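D-glucosaminate-6-phosphate ammonia lyase (Salmonella typhimurium, PDB 7LCE) belongs to the selenium transferase-like family of pyridoxal phosphate-dependent enzymes. Local coordinates at residues L286-E291 against W300-R305. Residues are numbered along the deposited sequence; the frame is centred on the assembly and turned at random.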
# COMPACT_ATOMS: atom_id res chain seq x y z
N LEU A 286 -34.90 -62.35 -3.34
CA LEU A 286 -34.65 -61.38 -4.40
C LEU A 286 -35.83 -61.33 -5.37
O LEU A 286 -36.33 -62.37 -5.80
CB LEU A 286 -33.37 -61.73 -5.16
CG LEU A 286 -32.07 -61.53 -4.40
CD1 LEU A 286 -30.88 -61.78 -5.31
CD2 LEU A 286 -32.01 -60.13 -3.80
N TYR A 287 -36.27 -60.12 -5.69
CA TYR A 287 -37.28 -59.90 -6.73
C TYR A 287 -36.76 -58.86 -7.71
O TYR A 287 -36.39 -57.75 -7.30
CB TYR A 287 -38.63 -59.45 -6.17
CG TYR A 287 -39.58 -59.07 -7.29
CD1 TYR A 287 -40.27 -60.05 -8.01
CD2 TYR A 287 -39.77 -57.75 -7.65
CE1 TYR A 287 -41.12 -59.71 -9.04
CE2 TYR A 287 -40.63 -57.40 -8.69
CZ TYR A 287 -41.30 -58.39 -9.37
OH TYR A 287 -42.15 -58.04 -10.40
N ALA A 288 -36.70 -59.22 -8.99
CA ALA A 288 -36.17 -58.34 -10.03
C ALA A 288 -37.25 -58.04 -11.05
O ALA A 288 -38.03 -58.92 -11.43
CB ALA A 288 -34.96 -58.96 -10.72
N ASP A 289 -37.30 -56.78 -11.50
CA ASP A 289 -38.22 -56.37 -12.55
C ASP A 289 -37.56 -55.25 -13.34
O ASP A 289 -36.70 -54.54 -12.84
CB ASP A 289 -39.56 -55.88 -11.99
CG ASP A 289 -39.42 -54.69 -11.07
OD1 ASP A 289 -38.68 -54.80 -10.07
OD2 ASP A 289 -40.05 -53.65 -11.35
N ILE A 290 -37.97 -55.12 -14.60
CA ILE A 290 -37.44 -54.11 -15.50
C ILE A 290 -38.22 -52.81 -15.34
O ILE A 290 -39.45 -52.82 -15.25
CB ILE A 290 -37.48 -54.62 -16.95
CG1 ILE A 290 -36.83 -56.00 -17.03
CG2 ILE A 290 -36.79 -53.64 -17.89
CD1 ILE A 290 -37.03 -56.69 -18.35
N GLU A 291 -37.49 -51.70 -15.32
CA GLU A 291 -38.08 -50.37 -15.14
C GLU A 291 -37.42 -49.40 -16.10
O GLU A 291 -36.18 -49.30 -16.13
CB GLU A 291 -37.91 -49.89 -13.69
CG GLU A 291 -38.67 -48.61 -13.37
CD GLU A 291 -38.05 -47.83 -12.22
OE1 GLU A 291 -36.88 -48.10 -11.87
OE2 GLU A 291 -38.73 -46.94 -11.67
N TRP A 300 -33.57 -48.94 -20.23
CA TRP A 300 -34.20 -49.95 -19.39
C TRP A 300 -33.18 -50.47 -18.39
O TRP A 300 -32.00 -50.65 -18.72
CB TRP A 300 -34.72 -51.10 -20.25
CG TRP A 300 -35.64 -50.63 -21.34
CD1 TRP A 300 -35.28 -50.26 -22.61
CD2 TRP A 300 -37.06 -50.48 -21.27
NE1 TRP A 300 -36.39 -49.88 -23.32
CE2 TRP A 300 -37.49 -50.01 -22.53
CE3 TRP A 300 -38.01 -50.69 -20.26
CZ2 TRP A 300 -38.84 -49.75 -22.80
CZ3 TRP A 300 -39.34 -50.44 -20.54
CH2 TRP A 300 -39.74 -49.97 -21.80
N ARG A 301 -33.63 -50.70 -17.15
CA ARG A 301 -32.76 -51.15 -16.08
C ARG A 301 -33.44 -52.26 -15.30
O ARG A 301 -34.67 -52.35 -15.27
CB ARG A 301 -32.39 -50.01 -15.12
CG ARG A 301 -31.62 -48.87 -15.76
CD ARG A 301 -31.34 -47.76 -14.75
NE ARG A 301 -30.58 -46.66 -15.34
CZ ARG A 301 -31.12 -45.54 -15.80
NH1 ARG A 301 -32.43 -45.33 -15.77
NH2 ARG A 301 -30.32 -44.59 -16.30
N ILE A 302 -32.64 -53.11 -14.66
CA ILE A 302 -33.13 -54.24 -13.88
C ILE A 302 -33.13 -53.81 -12.42
O ILE A 302 -32.09 -53.80 -11.76
CB ILE A 302 -32.30 -55.51 -14.10
CG1 ILE A 302 -32.29 -55.92 -15.57
CG2 ILE A 302 -32.83 -56.65 -13.23
CD1 ILE A 302 -31.28 -57.00 -15.88
N ARG A 303 -34.31 -53.46 -11.92
CA ARG A 303 -34.47 -53.10 -10.52
C ARG A 303 -34.57 -54.36 -9.68
O ARG A 303 -35.43 -55.21 -9.93
CB ARG A 303 -35.71 -52.23 -10.35
CG ARG A 303 -36.00 -51.81 -8.93
CD ARG A 303 -37.21 -50.89 -8.88
NE ARG A 303 -38.42 -51.55 -9.36
CZ ARG A 303 -39.55 -50.93 -9.65
NH1 ARG A 303 -39.67 -49.62 -9.50
NH2 ARG A 303 -40.59 -51.63 -10.08
N VAL A 304 -33.70 -54.48 -8.68
CA VAL A 304 -33.63 -55.65 -7.82
C VAL A 304 -34.03 -55.23 -6.42
O VAL A 304 -33.39 -54.36 -5.82
CB VAL A 304 -32.23 -56.28 -7.83
CG1 VAL A 304 -32.22 -57.55 -7.00
CG2 VAL A 304 -31.78 -56.57 -9.25
N ARG A 305 -35.08 -55.85 -5.89
CA ARG A 305 -35.58 -55.57 -4.56
C ARG A 305 -35.23 -56.73 -3.64
O ARG A 305 -35.43 -57.89 -3.99
CB ARG A 305 -37.09 -55.33 -4.59
CG ARG A 305 -37.71 -54.92 -3.26
CD ARG A 305 -39.14 -54.45 -3.44
NE ARG A 305 -39.24 -53.27 -4.30
CZ ARG A 305 -39.60 -53.30 -5.58
NH1 ARG A 305 -39.91 -54.43 -6.19
NH2 ARG A 305 -39.64 -52.16 -6.27
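Y287, D289 and E291 pair with R305, R303 and R301 through reciprocal N-H...O=C bonds, joining 286-291 to 300-305 as the antiparallel arms of a beta hairpin, axes at 156°. Side chains of these six residues share one face of the sheet. R303 rises between two acids: its chain, extended to CD, bends at chi3 (62°) and swings the guanidinium over to D289. NH2 forms a salt bridge with OD2 of D289, its exact length doubtful, while NE makes a weak bond of 3.3 Å to D289 OD1; the two planes are turned 38° apart. From E291, CG lies over one guanidinium face; E291 OE2, 3.6 Å from R303 NH1 but well out of its plane, contributes charge alone. R305 runs alongside Y287, bringing NH1 to the ring edge at 3.6 Å from CD2 of Y287. On the opposite face, A288, I290, I302 and V304 are apolar: A288 CB touches I302 CG2 at 4.0 Å, and helix 270-282 packs against I290 and I302. Strand 340-343 continues the sheet beyond 300-306. The hairpin thus separates an oily, helix-covered side from a salt-bridged one, where a calcium ion about 4 Å from the D289 side chain, with R303, probably favours the ionised carboxylate.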